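Local atomic coordinates of small ribosomal subunit protein bS6 (Thermotoga maritima, PDB entry 1VMB), a protein that probably binds 16S ribosomal RNA together with protein bS18 as a structural part of the small ribosomal subunit. Residues E69-F73 / I103-Q107. Sequence-based numbering, arbitrary orientation.
Sequences EIKKF and IIRWQ
I104 meets I70, K71 and F73 of a beta turn through apolar contacts. Its CG1 sits between its own backbone N and carbonyl carbon (chi1 58°), and CD1 reaches the turn. There I104 CD1 lies 4.0 Å from I70 CG2 and 3.9 Å from F73 CD2. The approach to the F73 ring is oblique. I104 CG2 also touches the ring, 4.1 Å from F73 CE2. K71 adds its aliphatic part: K71 CG packs 3.8 Å from I104 CB. The K71 side chain bends at chi2 (-70°), and its charged end leads away from segment 103-107.

Hydrogen bonds act within each segment; none crosses between them. I70 and F73 pair through both backbone N-H and O atoms, closing a type I' turn in the hairpin connection between strands 54-66 and 73-85. On the strand, R105 holds Q107 side-on: R105 NE and R105 NH2 both donate to Q107 OE1, each at 3.0 Å. OE1 lies in the guanidinium plane.

Strand 103-110 is an edge strand of the four-stranded antiparallel sheet of the ferredoxin-like fold and pairs with strand 19-27. A28 also touches both F73 and I104. The hairpin tip therefore meets the edge strand by van der Waals packing at the surface, without backbone pairing between the two segments.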
loop_
_atom_site.group_PDB
_atom_site.type_symbol
_atom_site.label_atom_id
_atom_site.label_comp_id
_atom_site.label_asym_id
_atom_site.label_seq_id
_atom_site.Cartn_x
_atom_site.Cartn_y
_atom_site.Cartn_z
ATOM N N GLU A 69 18.008 3.500 10.191
ATOM C CA GLU A 69 17.934 2.350 9.270
ATOM C C GLU A 69 16.709 1.456 9.498
ATOM O O GLU A 69 16.225 1.309 10.624
ATOM C CB GLU A 69 19.212 1.491 9.318
ATOM C CG GLU A 69 20.492 2.294 9.475
ATOM C CD GLU A 69 21.777 1.566 9.051
ATOM O OE1 GLU A 69 21.821 0.302 9.047
ATOM O OE2 GLU A 69 22.767 2.281 8.743
ATOM N N ILE A 70 16.208 0.919 8.390
ATOM C CA ILE A 70 15.177 -0.087 8.321
ATOM C C ILE A 70 15.810 -1.247 7.534
ATOM O O ILE A 70 16.176 -1.049 6.375
ATOM C CB ILE A 70 13.974 0.427 7.529
ATOM C CG1 ILE A 70 13.300 1.610 8.233
ATOM C CG2 ILE A 70 12.955 -0.673 7.300
ATOM C CD1 ILE A 70 12.631 1.273 9.470
ATOM N N LYS A 71 15.942 -2.416 8.169
ATOM C CA LYS A 71 16.471 -3.634 7.523
ATOM C C LYS A 71 17.829 -3.310 6.962
ATOM O O LYS A 71 18.227 -3.738 5.854
ATOM C CB LYS A 71 15.540 -4.135 6.413
ATOM C CG LYS A 71 14.167 -4.611 6.864
ATOM C CD LYS A 71 14.286 -5.877 7.628
ATOM C CE LYS A 71 12.952 -6.470 7.987
ATOM N NZ LYS A 71 13.246 -7.781 8.701
ATOM N N LYS A 72 18.569 -2.518 7.722
ATOM C CA LYS A 72 19.901 -2.126 7.312
ATOM C C LYS A 72 19.987 -1.197 6.071
ATOM O O LYS A 72 21.098 -0.941 5.597
ATOM C CB LYS A 72 20.790 -3.380 7.138
ATOM C CG LYS A 72 20.732 -4.342 8.354
ATOM C CD LYS A 72 21.454 -5.674 8.051
ATOM C CE LYS A 72 21.646 -6.513 9.341
ATOM N N PHE A 73 18.854 -0.697 5.568
ATOM C CA PHE A 73 18.835 0.349 4.519
ATOM C C PHE A 73 18.570 1.729 5.123
ATOM O O PHE A 73 17.871 1.853 6.154
ATOM C CB PHE A 73 17.779 0.055 3.459
ATOM C CG PHE A 73 17.990 -1.274 2.772
ATOM C CD1 PHE A 73 19.028 -1.431 1.868
ATOM C CD2 PHE A 73 17.164 -2.371 3.068
ATOM C CE1 PHE A 73 19.246 -2.637 1.229
ATOM C CE2 PHE A 73 17.362 -3.590 2.410
ATOM C CZ PHE A 73 18.412 -3.719 1.505
ATOM N N ILE A 103 9.897 -5.924 -0.003
ATOM C CA ILE A 103 9.146 -4.888 0.704
ATOM C C ILE A 103 9.657 -4.931 2.169
ATOM O O ILE A 103 9.349 -5.886 2.942
ATOM C CB ILE A 103 7.615 -5.114 0.595
ATOM C CG1 ILE A 103 7.191 -4.870 -0.871
ATOM C CG2 ILE A 103 6.882 -4.238 1.596
ATOM C CD1 ILE A 103 5.781 -5.251 -1.218
ATOM N N ILE A 104 10.390 -3.877 2.588
ATOM C CA ILE A 104 11.032 -3.800 3.895
ATOM C C ILE A 104 10.180 -3.158 5.008
ATOM O O ILE A 104 10.461 -3.312 6.194
ATOM C CB ILE A 104 12.432 -3.115 3.798
ATOM C CG1 ILE A 104 12.333 -1.703 3.208
ATOM C CG2 ILE A 104 13.370 -4.011 2.963
ATOM C CD1 ILE A 104 13.518 -0.900 3.319
ATOM N N ARG A 105 9.133 -2.473 4.602
ATOM C CA ARG A 105 8.192 -1.934 5.570
ATOM C C ARG A 105 6.847 -1.737 4.905
ATOM O O ARG A 105 6.788 -1.339 3.733
ATOM C CB ARG A 105 8.704 -0.639 6.200
ATOM C CG ARG A 105 7.547 0.075 6.937
ATOM C CD ARG A 105 7.794 0.674 8.212
ATOM N NE ARG A 105 6.456 0.964 8.797
ATOM C CZ ARG A 105 5.976 0.363 9.865
ATOM N NH1 ARG A 105 6.682 -0.595 10.461
ATOM N NH2 ARG A 105 4.776 0.715 10.315
ATOM N N TRP A 106 5.749 -1.981 5.650
ATOM C CA TRP A 106 4.434 -1.591 5.125
ATOM C C TRP A 106 3.546 -1.202 6.297
ATOM O O TRP A 106 3.815 -1.532 7.466
ATOM C CB TRP A 106 3.732 -2.731 4.367
ATOM C CG TRP A 106 3.294 -3.872 5.201
ATOM C CD1 TRP A 106 2.062 -4.067 5.795
ATOM C CD2 TRP A 106 4.097 -4.992 5.594
ATOM N NE1 TRP A 106 2.073 -5.250 6.501
ATOM C CE2 TRP A 106 3.285 -5.870 6.319
ATOM C CE3 TRP A 106 5.396 -5.419 5.247
ATOM C CZ2 TRP A 106 3.771 -7.081 6.815
ATOM C CZ3 TRP A 106 5.864 -6.581 5.759
ATOM C CH2 TRP A 106 5.055 -7.412 6.509
ATOM N N GLN A 107 2.463 -0.556 5.959
ATOM C CA GLN A 107 1.457 -0.252 6.966
ATOM C C GLN A 107 0.131 -0.046 6.268
ATOM O O GLN A 107 0.061 0.626 5.248
ATOM C CB GLN A 107 1.900 0.969 7.737
ATOM C CG GLN A 107 2.297 2.070 6.838
ATOM C CD GLN A 107 3.115 3.095 7.508
ATOM O OE1 GLN A 107 4.084 2.741 8.160
ATOM N NE2 GLN A 107 2.778 4.380 7.295
#